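Local structure of superoxide dismutase (Acidilobus saccharovorans, 4FFK) at residues V14-Y19 with L59-E63; H43-H47 with D178-A183; F127-G132 with S198-L202; I145-V151 with N170-L174. The protein catalyses the dismutation of superoxide to molecular oxygen and hydrogen peroxide at an iron centre. All blocks are in the same frame, centred on the assembly; numbering follows the deposited sequence. Where two conformers were deposited one is given.

Interaction 1: V14-Y19 with L59-E63; sequences VSLKRY and LDKLE
The R18 guanidinium lies with one face toward the backbone of L59, whose C and O sit above its plane, while carboxylate and carbonyl oxygens gather at its edge. E63 OE1, D60 OD2 and L16 O all lie near that plane, a case of one planar cation read by several acceptors. The grip on E63 is end-on: R18 NH2 donates to E63 OE1 at 2.6 Å and R18 NH1 to E63 OE2 at 2.7 Å. It is nevertheless twisted, the two planes standing 56° apart, with NH2 meeting OE1 from above the carboxylate. A weak bond from R18 NH2 to D60 OD2, 3.4 Å long, widens the pair into a salt-bridge network. E63 OE2 also takes the backbone N-H of L16, a nearly straight bond of 2.6 Å, and R18 NH1 returns to its own segment at L16 O. The loop is thereby fixed through both backbone and side chain. A bend at chi2 (-45°) folds R18 back over the helix, bringing its CD to 3.6 Å from L59 CD1. Beneath this polar layer L16 CD1 meets L59 CD2 and L62 CB, and Y19 CE2 approaches L59 CD1 obliquely at 3.6 Å. The loop 14-19 thus lies along the later part of helix 37-66, where N56 bonds to Y19 N; N67, just past the helix, bonds to V14 N. Y19 also packs against F82, Y86 and H89 of helix 75-97, and its hydroxyl bonds to D149 and R156 of the second subunit.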
loop_
_atom_site.group_PDB
_atom_site.type_symbol
_atom_site.label_atom_id
_atom_site.label_comp_id
_atom_site.label_asym_id
_atom_site.label_seq_id
_atom_site.Cartn_x
_atom_site.Cartn_y
_atom_site.Cartn_z
ATOM N N VAL A 14 -25.884 11.533 -15.754
ATOM C CA VAL A 14 -24.901 10.462 -15.858
ATOM C C VAL A 14 -25.556 9.091 -15.654
ATOM O O VAL A 14 -26.247 8.854 -14.666
ATOM C CB VAL A 14 -23.798 10.677 -14.815
ATOM C CG1 VAL A 14 -22.754 9.614 -14.929
ATOM C CG2 VAL A 14 -23.174 12.056 -14.979
ATOM N N SER A 15 -25.332 8.179 -16.598
ATOM C CA SER A 15 -25.673 6.798 -16.339
ATOM C C SER A 15 -24.412 5.949 -16.607
ATOM O O SER A 15 -23.979 5.749 -17.745
ATOM C CB SER A 15 -26.960 6.350 -17.111
ATOM O OG SER A 15 -26.717 5.855 -18.405
ATOM N N LEU A 16 -23.773 5.517 -15.525
ATOM C CA LEU A 16 -22.513 4.802 -15.680
ATOM C C LEU A 16 -22.794 3.349 -16.037
ATOM O O LEU A 16 -23.784 2.773 -15.549
ATOM C CB LEU A 16 -21.747 4.893 -14.375
ATOM C CG LEU A 16 -21.406 6.341 -14.044
ATOM C CD1 LEU A 16 -20.491 6.324 -12.793
ATOM C CD2 LEU A 16 -20.722 7.037 -15.211
ATOM N N LYS A 17 -21.937 2.784 -16.885
ATOM C CA LYS A 17 -22.109 1.411 -17.339
ATOM C C LYS A 17 -21.512 0.532 -16.243
ATOM O O LYS A 17 -20.319 0.715 -15.865
ATOM C CB LYS A 17 -21.454 1.218 -18.671
ATOM C CG LYS A 17 -21.435 -0.210 -19.138
ATOM C CD LYS A 17 -22.847 -0.658 -19.444
ATOM C CE LYS A 17 -22.761 -1.905 -20.347
ATOM N NZ LYS A 17 -24.082 -2.537 -20.445
ATOM N N ARG A 18 -22.335 -0.345 -15.699
ATOM C CA ARG A 18 -21.908 -1.201 -14.589
ATOM C C ARG A 18 -21.248 -2.464 -15.123
ATOM O O ARG A 18 -21.252 -2.735 -16.338
ATOM C CB ARG A 18 -23.066 -1.575 -13.687
ATOM C CG ARG A 18 -23.923 -0.432 -13.179
ATOM C CD ARG A 18 -23.130 0.756 -12.682
ATOM N NE ARG A 18 -23.871 1.490 -11.659
ATOM C CZ ARG A 18 -24.543 2.618 -11.862
ATOM N NH1 ARG A 18 -24.585 3.175 -13.052
ATOM N NH2 ARG A 18 -25.178 3.170 -10.851
ATOM N N TYR A 19 -20.679 -3.240 -14.192
ATOM C CA TYR A 19 -19.928 -4.449 -14.536
ATOM C C TYR A 19 -20.733 -5.709 -14.408
ATOM O O TYR A 19 -21.625 -5.807 -13.603
ATOM C CB TYR A 19 -18.614 -4.548 -13.721
ATOM C CG TYR A 19 -17.758 -3.360 -14.031
ATOM C CD1 TYR A 19 -16.981 -3.317 -15.165
ATOM C CD2 TYR A 19 -17.787 -2.229 -13.199
ATOM C CE1 TYR A 19 -16.270 -2.208 -15.494
ATOM C CE2 TYR A 19 -17.093 -1.105 -13.551
ATOM C CZ TYR A 19 -16.319 -1.105 -14.676
ATOM O OH TYR A 19 -15.571 -0.012 -15.031
ATOM N N LEU A 59 -19.486 2.885 -8.493
ATOM C CA LEU A 59 -20.068 3.577 -9.627
ATOM C C LEU A 59 -21.410 4.174 -9.164
ATOM O O LEU A 59 -21.747 5.300 -9.511
ATOM C CB LEU A 59 -20.316 2.601 -10.787
ATOM C CG LEU A 59 -19.067 2.050 -11.484
ATOM C CD1 LEU A 59 -19.567 1.414 -12.713
ATOM C CD2 LEU A 59 -18.113 3.206 -11.784
ATOM N N ASP A 60 -22.110 3.463 -8.325
ATOM C CA ASP A 60 -23.384 3.966 -7.825
ATOM C C ASP A 60 -23.214 5.243 -7.015
ATOM O O ASP A 60 -23.972 6.219 -7.180
ATOM C CB ASP A 60 -24.099 2.911 -7.017
ATOM C CG ASP A 60 -25.512 3.365 -6.671
ATOM O OD1 ASP A 60 -25.757 3.679 -5.491
ATOM O OD2 ASP A 60 -26.316 3.444 -7.618
ATOM N N LYS A 61 -22.201 5.262 -6.156
ATOM C CA LYS A 61 -21.922 6.466 -5.360
ATOM C C LYS A 61 -21.546 7.628 -6.255
ATOM O O LYS A 61 -22.008 8.746 -6.037
ATOM C CB LYS A 61 -20.774 6.180 -4.386
ATOM C CG LYS A 61 -21.208 5.660 -3.049
ATOM C CD LYS A 61 -20.060 4.882 -2.371
ATOM C CE LYS A 61 -20.624 3.868 -1.376
ATOM N NZ LYS A 61 -19.979 2.523 -1.336
ATOM N N LEU A 62 -20.690 7.389 -7.263
ATOM C CA LEU A 62 -20.265 8.390 -8.180
ATOM C C LEU A 62 -21.454 9.026 -8.949
ATOM O O LEU A 62 -21.582 10.266 -9.098
ATOM C CB LEU A 62 -19.413 7.691 -9.223
ATOM C CG LEU A 62 -18.035 8.099 -9.600
ATOM C CD1 LEU A 62 -17.230 6.847 -10.000
ATOM C CD2 LEU A 62 -18.243 9.038 -10.750
ATOM N N GLU A 63 -22.253 8.137 -9.504
ATOM C CA GLU A 63 -23.431 8.533 -10.246
ATOM C C GLU A 63 -24.363 9.387 -9.411
ATOM O O GLU A 63 -24.812 10.454 -9.890
ATOM C CB GLU A 63 -24.166 7.272 -10.687
ATOM C CG GLU A 63 -25.230 7.496 -11.704
ATOM C CD GLU A 63 -25.592 6.142 -12.283
ATOM O OE1 GLU A 63 -26.292 5.396 -11.573
ATOM O OE2 GLU A 63 -25.078 5.808 -13.353
#

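Interaction 2: H43-H47 with D178-A183; sequences HHDKH and DVFEHA. With FE (Fe (III) ion), chain B.
H43, D178 and H182 meet through the iron(III) ion that all three bind. H43 NE2 and H182 NE2 each lie 2.1 Å from the iron, D178 OD2 lies 1.9 Å from it, and water 2 is a further ligand at 2.0 Å. H92, from helix 75-97, completes the set. The H43 and D178 side chains come in from opposite segments, but their ligand atoms are adjacent on the iron, nearly at a right angle; CG anti to the backbone N (chi1 -161°) carries H43 NE2 out to the metal.

Ring contacts accompany the metal bonds. An edge of H182 is turned to the face of H43, the planes at 71°, whereas H47 stacks face to face on H182 with centroids 3.8 Å apart and planes only 13° from parallel. The opposite face of H182 meets F180 CB.

Hydrogen bonds form a second shell. Water 1 accepts from H43 ND1 at 2.7 Å and donates to A183 O, and D178 OD1 takes the backbone N-H of F180 in an Asx turn. Across the subunit boundary, H182 ND1 pairs with E181 of the third subunit and H47 NE2 with Y185 of the same subunit. Three histidines, one aspartate and a solvent ligand, drawn from both domains, make the five-coordinate site characteristic of iron and manganese superoxide dismutases.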
loop_
_atom_site.group_PDB
_atom_site.type_symbol
_atom_site.label_atom_id
_atom_site.label_comp_id
_atom_site.label_asym_id
_atom_site.label_seq_id
_atom_site.Cartn_x
_atom_site.Cartn_y
_atom_site.Cartn_z
ATOM N N HIS A 43 -14.800 -19.130 -5.917
ATOM C CA HIS A 43 -13.914 -18.156 -6.477
ATOM C C HIS A 43 -14.607 -17.340 -7.541
ATOM O O HIS A 43 -14.549 -16.112 -7.519
ATOM C CB HIS A 43 -12.696 -18.845 -7.043
ATOM C CG HIS A 43 -11.542 -17.911 -7.222
ATOM N ND1 HIS A 43 -10.284 -18.348 -7.589
ATOM C CD2 HIS A 43 -11.464 -16.561 -7.116
ATOM C CE1 HIS A 43 -9.464 -17.305 -7.671
ATOM N NE2 HIS A 43 -10.151 -16.217 -7.358
ATOM N N HIS A 44 -15.369 -18.016 -8.423
ATOM C CA HIS A 44 -15.982 -17.296 -9.460
ATOM C C HIS A 44 -17.282 -16.656 -9.038
ATOM O O HIS A 44 -17.497 -15.493 -9.320
ATOM C CB HIS A 44 -16.203 -18.170 -10.718
ATOM C CG HIS A 44 -16.911 -17.445 -11.806
ATOM N ND1 HIS A 44 -18.271 -17.208 -11.774
ATOM C CD2 HIS A 44 -16.450 -16.895 -12.941
ATOM C CE1 HIS A 44 -18.606 -16.529 -12.850
ATOM N NE2 HIS A 44 -17.518 -16.314 -13.567
ATOM N N ASP A 45 -18.138 -17.410 -8.369
ATOM C CA ASP A 45 -19.515 -16.994 -8.214
ATOM C C ASP A 45 -19.637 -16.196 -6.956
ATOM O O ASP A 45 -20.664 -15.557 -6.740
ATOM C CB ASP A 45 -20.466 -18.193 -7.992
ATOM C CG ASP A 45 -20.537 -19.139 -9.141
ATOM O OD1 ASP A 45 -20.992 -20.325 -8.909
ATOM O OD2 ASP A 45 -20.195 -18.746 -10.243
ATOM N N LYS A 46 -18.612 -16.236 -6.090
ATOM C CA LYS A 46 -18.691 -15.428 -4.884
ATOM C C LYS A 46 -17.619 -14.357 -4.848
ATOM O O LYS A 46 -17.943 -13.185 -4.834
ATOM C CB LYS A 46 -18.659 -16.281 -3.644
ATOM C CG LYS A 46 -19.843 -17.253 -3.655
ATOM C CD LYS A 46 -19.855 -17.932 -2.369
ATOM C CE LYS A 46 -21.294 -18.014 -1.922
ATOM N NZ LYS A 46 -21.724 -19.387 -2.098
ATOM N N HIS A 47 -16.357 -14.755 -4.917
ATOM C CA HIS A 47 -15.303 -13.706 -4.820
ATOM C C HIS A 47 -15.332 -12.828 -6.023
ATOM O O HIS A 47 -15.418 -11.630 -5.877
ATOM C CB HIS A 47 -13.898 -14.343 -4.701
ATOM C CG HIS A 47 -13.698 -15.029 -3.423
ATOM N ND1 HIS A 47 -13.537 -14.337 -2.237
ATOM C CD2 HIS A 47 -13.688 -16.341 -3.111
ATOM C CE1 HIS A 47 -13.420 -15.208 -1.246
ATOM N NE2 HIS A 47 -13.507 -16.425 -1.752
ATOM N N ASP A 178 -3.783 -15.821 -9.812
ATOM C CA ASP A 178 -4.251 -15.339 -8.505
ATOM C C ASP A 178 -3.608 -16.102 -7.398
ATOM O O ASP A 178 -3.648 -17.362 -7.343
ATOM C CB ASP A 178 -5.738 -15.625 -8.497
ATOM C CG ASP A 178 -6.470 -14.995 -7.372
ATOM O OD1 ASP A 178 -5.908 -14.264 -6.581
ATOM O OD2 ASP A 178 -7.681 -15.204 -7.371
ATOM N N VAL A 179 -3.004 -15.368 -6.465
ATOM C CA VAL A 179 -2.528 -15.973 -5.228
ATOM C C VAL A 179 -3.121 -15.356 -3.970
ATOM O O VAL A 179 -2.569 -15.469 -2.872
ATOM C CB VAL A 179 -1.010 -15.995 -5.137
ATOM C CG1 VAL A 179 -0.442 -16.848 -6.222
ATOM C CG2 VAL A 179 -0.416 -14.522 -5.304
ATOM N N PHE A 180 -4.314 -14.783 -4.100
ATOM C CA PHE A 180 -5.100 -14.688 -2.933
ATOM C C PHE A 180 -5.381 -16.088 -2.416
ATOM O O PHE A 180 -5.579 -17.010 -3.188
ATOM C CB PHE A 180 -6.452 -14.128 -3.260
ATOM C CG PHE A 180 -6.501 -12.657 -3.325
ATOM C CD1 PHE A 180 -7.334 -11.990 -2.410
ATOM C CD2 PHE A 180 -5.782 -11.943 -4.303
ATOM C CE1 PHE A 180 -7.484 -10.545 -2.476
ATOM C CE2 PHE A 180 -5.888 -10.523 -4.342
ATOM C CZ PHE A 180 -6.758 -9.872 -3.415
ATOM N N GLU A 181 -5.442 -16.211 -1.110
ATOM C CA GLU A 181 -5.600 -17.543 -0.548
ATOM C C GLU A 181 -6.835 -18.238 -1.059
ATOM O O GLU A 181 -6.889 -19.457 -1.176
ATOM C CB GLU A 181 -5.657 -17.417 0.932
ATOM C CG GLU A 181 -4.232 -17.133 1.460
ATOM C CD GLU A 181 -4.203 -16.681 2.869
ATOM O OE1 GLU A 181 -5.213 -16.171 3.401
ATOM O OE2 GLU A 181 -3.148 -16.839 3.509
ATOM N N HIS A 182 -7.887 -17.469 -1.340
ATOM C CA HIS A 182 -9.101 -18.149 -1.790
ATOM C C HIS A 182 -8.960 -18.870 -3.139
ATOM O O HIS A 182 -9.753 -19.767 -3.405
ATOM C CB HIS A 182 -10.292 -17.208 -1.854
ATOM C CG HIS A 182 -10.135 -16.158 -2.862
ATOM N ND1 HIS A 182 -10.045 -14.830 -2.514
ATOM C CD2 HIS A 182 -9.984 -16.217 -4.209
ATOM C CE1 HIS A 182 -9.889 -14.107 -3.597
ATOM N NE2 HIS A 182 -9.875 -14.920 -4.653
ATOM N N ALA A 183 -7.928 -18.537 -3.907
ATOM C CA ALA A 183 -7.714 -19.163 -5.196
ATOM C C ALA A 183 -7.310 -20.613 -4.949
ATOM O O ALA A 183 -7.504 -21.449 -5.826
ATOM C CB ALA A 183 -6.650 -18.421 -6.012
HETATM FE FE FE B . -9.280 -14.443 -6.621
HETATM O O HOH W 1 -8.877 -20.527 -8.148
HETATM O O HOH W 2 -8.232 -12.801 -5.981
#

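Interaction 3: F127-G132 with S198-L202; sequences FKKLFG and SWWDL
An aromatic cluster of F127, F131, W199 and W200 joins helix 124-136 to the end of helix 192-199, and it illustrates how one indole can be enclosed on both faces and along its rim. K128 runs across one face of W200: its CG stands 3.7 Å from the centroid of the six-membered ring in a CH-pi contact. Extended from a CG anti to the backbone N (chi1 174°), the lysine chain carries NZ onward to the five-membered ring, an off-centre cation-pi contact at 4.3 Å. The opposite face is taken by the neighbouring W199 through CZ3. At the rim, F127 CE2 comes within 3.6 Å of W200 CH2, and F131 CD1 lies equally near W200 CZ2, the planes of both rings steeply inclined to the indole. W199 and F131 meet rim to rim, W199 CH2 being 3.7 Å from F131 CE1. Were W200 an alanine, a gap would probably open between the two helices, with the K128 chain stripped of its flat support and the F127 and F131 rings of a packing partner. F131 and W199 both also touch V177 of strand 172-178, making this helix-to-helix packing against a beta-sheet within the mixed alpha/beta C-terminal domain of the superoxide dismutase fold.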
loop_
_atom_site.group_PDB
_atom_site.type_symbol
_atom_site.label_atom_id
_atom_site.label_comp_id
_atom_site.label_asym_id
_atom_site.label_seq_id
_atom_site.Cartn_x
_atom_site.Cartn_y
_atom_site.Cartn_z
ATOM N N PHE A 127 11.653 -18.589 -17.476
ATOM C CA PHE A 127 10.451 -17.779 -17.271
ATOM C C PHE A 127 9.572 -18.451 -16.226
ATOM O O PHE A 127 9.204 -17.846 -15.209
ATOM C CB PHE A 127 9.666 -17.640 -18.526
ATOM C CG PHE A 127 8.235 -17.229 -18.286
ATOM C CD1 PHE A 127 7.925 -15.921 -17.852
ATOM C CD2 PHE A 127 7.204 -18.155 -18.416
ATOM C CE1 PHE A 127 6.576 -15.560 -17.631
ATOM C CE2 PHE A 127 5.877 -17.806 -18.220
ATOM C CZ PHE A 127 5.563 -16.481 -17.795
ATOM N N LYS A 128 9.251 -19.711 -16.471
ATOM C CA LYS A 128 8.429 -20.472 -15.523
ATOM C C LYS A 128 8.933 -20.388 -14.078
ATOM O O LYS A 128 8.146 -20.214 -13.100
ATOM C CB LYS A 128 8.284 -21.921 -15.992
ATOM C CG LYS A 128 7.570 -22.762 -14.974
ATOM C CD LYS A 128 7.359 -24.173 -15.482
ATOM C CE LYS A 128 6.775 -25.056 -14.365
ATOM N NZ LYS A 128 6.065 -26.210 -14.992
ATOM N N LYS A 129 10.232 -20.547 -13.904
ATOM C CA LYS A 129 10.821 -20.403 -12.604
ATOM C C LYS A 129 10.665 -19.019 -12.024
ATOM O O LYS A 129 10.373 -18.865 -10.852
ATOM C CB LYS A 129 12.287 -20.703 -12.696
ATOM C CG LYS A 129 13.124 -20.338 -11.488
ATOM C CD LYS A 129 12.835 -21.226 -10.355
ATOM C CE LYS A 129 13.722 -20.830 -9.180
ATOM N NZ LYS A 129 12.945 -21.015 -7.904
ATOM N N LEU A 130 10.906 -18.004 -12.829
ATOM C CA LEU A 130 10.868 -16.663 -12.263
ATOM C C LEU A 130 9.400 -16.311 -12.044
ATOM O O LEU A 130 9.070 -15.734 -11.038
ATOM C CB LEU A 130 11.470 -15.667 -13.222
ATOM C CG LEU A 130 11.545 -14.179 -12.857
ATOM C CD1 LEU A 130 12.325 -13.954 -11.563
ATOM C CD2 LEU A 130 12.167 -13.393 -14.050
ATOM N N PHE A 131 8.555 -16.646 -12.997
ATOM C CA PHE A 131 7.136 -16.333 -12.848
ATOM C C PHE A 131 6.519 -17.049 -11.645
ATOM O O PHE A 131 5.790 -16.437 -10.833
ATOM C CB PHE A 131 6.382 -16.695 -14.080
ATOM C CG PHE A 131 4.975 -16.152 -14.087
ATOM C CD1 PHE A 131 3.912 -16.927 -13.708
ATOM C CD2 PHE A 131 4.746 -14.801 -14.388
ATOM C CE1 PHE A 131 2.587 -16.379 -13.726
ATOM C CE2 PHE A 131 3.423 -14.284 -14.374
ATOM C CZ PHE A 131 2.386 -15.091 -14.071
ATOM N N GLY A 132 6.805 -18.347 -11.519
ATOM C CA GLY A 132 6.419 -19.096 -10.330
ATOM C C GLY A 132 6.894 -18.476 -9.057
ATOM O O GLY A 132 6.148 -18.381 -8.058
ATOM N N SER A 198 1.121 -26.393 -10.030
ATOM C CA SER A 198 0.137 -27.143 -10.808
ATOM C C SER A 198 -0.628 -26.271 -11.777
ATOM O O SER A 198 -1.071 -26.709 -12.826
ATOM C CB SER A 198 -0.884 -27.868 -9.911
ATOM O OG SER A 198 -0.311 -28.355 -8.724
ATOM N N TRP A 199 -0.790 -25.000 -11.407
ATOM C CA TRP A 199 -1.541 -24.093 -12.240
ATOM C C TRP A 199 -0.960 -24.015 -13.640
ATOM O O TRP A 199 -1.693 -23.872 -14.603
ATOM C CB TRP A 199 -1.589 -22.714 -11.533
ATOM C CG TRP A 199 -2.024 -21.585 -12.435
ATOM C CD1 TRP A 199 -3.319 -21.177 -12.711
ATOM C CD2 TRP A 199 -1.168 -20.692 -13.121
ATOM N NE1 TRP A 199 -3.280 -20.110 -13.574
ATOM C CE2 TRP A 199 -1.980 -19.783 -13.825
ATOM C CE3 TRP A 199 0.225 -20.580 -13.235
ATOM C CZ2 TRP A 199 -1.447 -18.742 -14.649
ATOM C CZ3 TRP A 199 0.748 -19.578 -14.064
ATOM C CH2 TRP A 199 -0.100 -18.653 -14.751
ATOM N N TRP A 200 0.350 -24.204 -13.764
ATOM C CA TRP A 200 1.001 -24.308 -15.085
ATOM C C TRP A 200 0.302 -25.225 -16.053
ATOM O O TRP A 200 0.249 -24.935 -17.258
ATOM C CB TRP A 200 2.480 -24.689 -14.958
ATOM C CG TRP A 200 3.281 -23.573 -14.321
ATOM C CD1 TRP A 200 3.589 -23.459 -13.030
ATOM C CD2 TRP A 200 3.745 -22.376 -14.953
ATOM N NE1 TRP A 200 4.288 -22.301 -12.797
ATOM C CE2 TRP A 200 4.360 -21.597 -13.961
ATOM C CE3 TRP A 200 3.637 -21.862 -16.243
ATOM C CZ2 TRP A 200 4.926 -20.360 -14.234
ATOM C CZ3 TRP A 200 4.228 -20.639 -16.525
ATOM C CH2 TRP A 200 4.852 -19.911 -15.527
ATOM N N ASP A 201 -0.272 -26.301 -15.523
ATOM C CA ASP A 201 -0.936 -27.314 -16.373
ATOM C C ASP A 201 -2.304 -26.910 -16.865
ATOM O O ASP A 201 -2.936 -27.643 -17.640
ATOM C CB ASP A 201 -1.047 -28.634 -15.624
ATOM C CG ASP A 201 0.315 -29.186 -15.263
ATOM O OD1 ASP A 201 1.248 -28.909 -16.023
ATOM O OD2 ASP A 201 0.461 -29.845 -14.222
ATOM N N LEU A 202 -2.796 -25.769 -16.371
ATOM C CA LEU A 202 -4.090 -25.278 -16.792
ATOM C C LEU A 202 -3.983 -24.161 -17.788
ATOM O O LEU A 202 -4.988 -23.735 -18.361
ATOM C CB LEU A 202 -4.843 -24.776 -15.572
ATOM C CG LEU A 202 -5.277 -25.832 -14.563
ATOM C CD1 LEU A 202 -6.153 -25.200 -13.560
ATOM C CD2 LEU A 202 -6.072 -26.924 -15.334
#

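Interaction 4: I145-V151 with N170-L174; sequences ILAYDPV and NLIPL
Y148 lies beside I172, both side chains pointing the same way, and offers its ring edge to the isoleucine, with CD2 4.0 Å from I172 CD1. That methyl also meets P150 CG at 3.9 Å. The pair marks an antiparallel hydrogen-bonded position: Y148 N donates to I172 O at 2.6 Å, and I172 N returns a bond to Y148 O at 2.8 Å. Further along, L174 N donates to L146 O. Between these bonds A147 and P173 form the non-hydrogen-bonded pair, a position where a proline costs no bond to this partner strand; their CA atoms approach to 4.0 Å, and P173 CB touches I145 CG2.

Where the strands give way to loops, L171 CD2 rests on D149 CB, 3.8 Å away. D149 OD1 closes an Asx turn by accepting from V151 N, while the carboxylate also bonds to Y19 and Y86 of the second subunit. Replacing D149 by alanine would remove this acceptor and is likely to leave the V151 turn less firmly held and both tyrosine hydroxyls short of a partner.

Strand 142-148 is the middle one of three, flanked by 172-178 and 155-161; Y148 and I172 pack on helix 205-216, and L146 and L174 on helix 111-121.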
loop_
_atom_site.group_PDB
_atom_site.type_symbol
_atom_site.label_atom_id
_atom_site.label_comp_id
_atom_site.label_asym_id
_atom_site.label_seq_id
_atom_site.Cartn_x
_atom_site.Cartn_y
_atom_site.Cartn_z
ATOM N N ILE A 145 1.671 -11.537 -12.844
ATOM C CA ILE A 145 1.172 -11.240 -14.132
ATOM C C ILE A 145 2.318 -11.226 -15.144
ATOM O O ILE A 145 3.350 -10.687 -14.853
ATOM C CB ILE A 145 0.503 -9.865 -14.170
ATOM C CG1 ILE A 145 -0.836 -9.883 -13.434
ATOM C CG2 ILE A 145 0.269 -9.487 -15.622
ATOM C CD1 ILE A 145 -1.416 -8.471 -13.285
ATOM N N LEU A 146 2.113 -11.871 -16.288
ATOM C CA LEU A 146 3.041 -11.748 -17.403
ATOM C C LEU A 146 2.412 -10.670 -18.249
ATOM O O LEU A 146 1.266 -10.803 -18.617
ATOM C CB LEU A 146 3.098 -13.068 -18.225
ATOM C CG LEU A 146 4.070 -12.870 -19.427
ATOM C CD1 LEU A 146 5.489 -12.418 -19.098
ATOM C CD2 LEU A 146 4.111 -14.165 -20.154
ATOM N N ALA A 147 3.104 -9.555 -18.430
ATOM C CA ALA A 147 2.546 -8.440 -19.143
ATOM C C ALA A 147 3.402 -8.070 -20.339
ATOM O O ALA A 147 4.611 -8.340 -20.392
ATOM C CB ALA A 147 2.431 -7.238 -18.224
ATOM N N TYR A 148 2.738 -7.411 -21.256
ATOM C CA TYR A 148 3.393 -6.818 -22.410
ATOM C C TYR A 148 3.615 -5.334 -22.108
ATOM O O TYR A 148 2.650 -4.653 -21.730
ATOM C CB TYR A 148 2.469 -6.979 -23.611
ATOM C CG TYR A 148 3.015 -6.240 -24.835
ATOM C CD1 TYR A 148 4.174 -6.692 -25.476
ATOM C CD2 TYR A 148 2.361 -5.091 -25.343
ATOM C CE1 TYR A 148 4.686 -6.016 -26.593
ATOM C CE2 TYR A 148 2.859 -4.421 -26.460
ATOM C CZ TYR A 148 4.015 -4.902 -27.076
ATOM O OH TYR A 148 4.544 -4.249 -28.176
ATOM N N ASP A 149 4.841 -4.849 -22.275
ATOM C CA ASP A 149 5.138 -3.439 -22.084
ATOM C C ASP A 149 5.086 -2.706 -23.441
ATOM O O ASP A 149 6.003 -2.845 -24.217
ATOM C CB ASP A 149 6.518 -3.256 -21.509
ATOM C CG ASP A 149 6.933 -1.806 -21.484
ATOM O OD1 ASP A 149 6.010 -0.923 -21.572
ATOM O OD2 ASP A 149 8.137 -1.569 -21.318
ATOM N N PRO A 150 4.009 -1.970 -23.718
ATOM C CA PRO A 150 3.914 -1.269 -25.029
ATOM C C PRO A 150 5.062 -0.317 -25.306
ATOM O O PRO A 150 5.324 -0.001 -26.488
ATOM C CB PRO A 150 2.602 -0.493 -24.936
ATOM C CG PRO A 150 1.890 -1.078 -23.756
ATOM C CD PRO A 150 2.923 -1.566 -22.819
ATOM N N VAL A 151 5.735 0.171 -24.272
ATOM C CA VAL A 151 6.782 1.142 -24.471
ATOM C C VAL A 151 7.937 0.476 -25.159
ATOM O O VAL A 151 8.602 1.087 -26.000
ATOM C CB VAL A 151 7.300 1.709 -23.128
ATOM C CG1 VAL A 151 8.576 2.487 -23.330
ATOM C CG2 VAL A 151 6.195 2.559 -22.424
ATOM N N ASN A 170 -0.576 0.984 -18.101
ATOM C CA ASN A 170 0.058 0.915 -19.423
ATOM C C ASN A 170 0.531 -0.492 -19.803
ATOM O O ASN A 170 0.298 -0.975 -20.924
ATOM C CB ASN A 170 1.194 1.898 -19.570
ATOM C CG ASN A 170 1.425 2.255 -21.063
ATOM O OD1 ASN A 170 0.463 2.493 -21.787
ATOM N ND2 ASN A 170 2.665 2.204 -21.515
ATOM N N LEU A 171 1.207 -1.141 -18.877
ATOM C CA LEU A 171 1.480 -2.591 -19.010
ATOM C C LEU A 171 0.214 -3.341 -19.311
ATOM O O LEU A 171 -0.840 -3.109 -18.701
ATOM C CB LEU A 171 2.104 -3.113 -17.713
ATOM C CG LEU A 171 3.422 -2.435 -17.461
ATOM C CD1 LEU A 171 3.763 -2.415 -15.963
ATOM C CD2 LEU A 171 4.481 -3.112 -18.341
ATOM N N ILE A 172 0.296 -4.282 -20.258
ATOM C CA ILE A 172 -0.846 -5.044 -20.684
ATOM C C ILE A 172 -0.694 -6.473 -20.161
ATOM O O ILE A 172 0.232 -7.182 -20.544
ATOM C CB ILE A 172 -0.929 -5.069 -22.242
ATOM C CG1 ILE A 172 -0.916 -3.606 -22.770
ATOM C CG2 ILE A 172 -2.069 -5.993 -22.761
ATOM C CD1 ILE A 172 -1.107 -3.471 -24.278
ATOM N N PRO A 173 -1.584 -6.870 -19.254
ATOM C CA PRO A 173 -1.435 -8.197 -18.639
ATOM C C PRO A 173 -1.840 -9.206 -19.701
ATOM O O PRO A 173 -2.843 -9.011 -20.356
ATOM C CB PRO A 173 -2.473 -8.188 -17.516
ATOM C CG PRO A 173 -3.538 -7.125 -18.013
ATOM C CD PRO A 173 -2.627 -6.039 -18.628
ATOM N N LEU A 174 -1.065 -10.265 -19.811
ATOM C CA LEU A 174 -1.392 -11.329 -20.745
ATOM C C LEU A 174 -1.867 -12.557 -20.018
ATOM O O LEU A 174 -2.769 -13.275 -20.507
ATOM C CB LEU A 174 -0.161 -11.713 -21.561
ATOM C CG LEU A 174 0.501 -10.503 -22.223
ATOM C CD1 LEU A 174 1.778 -10.868 -22.964
ATOM C CD2 LEU A 174 -0.498 -9.847 -23.118
#

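From the N terminus, interaction 1 closes the first loop, bringing residues 14-19 back onto helix 37-66. The first segment of interaction 2, 43-47, falls inside that loop and its second far beyond, so the two cross in sequence; interaction 2 then spans 130 residues to join the helical hairpin to the C-terminal domain at the iron. Within this span interaction 3 opens on helix 124-136, and it closes at 198-202 after interaction 2 has closed, so these also cross. Interaction 4, pairing two strands of the sheet, is enclosed by both longer loops. Interactions 3 and 4 touch directly, F131 and F127 packing on I145 and L146, and interactions 1, 3 and 4 each touch the second subunit.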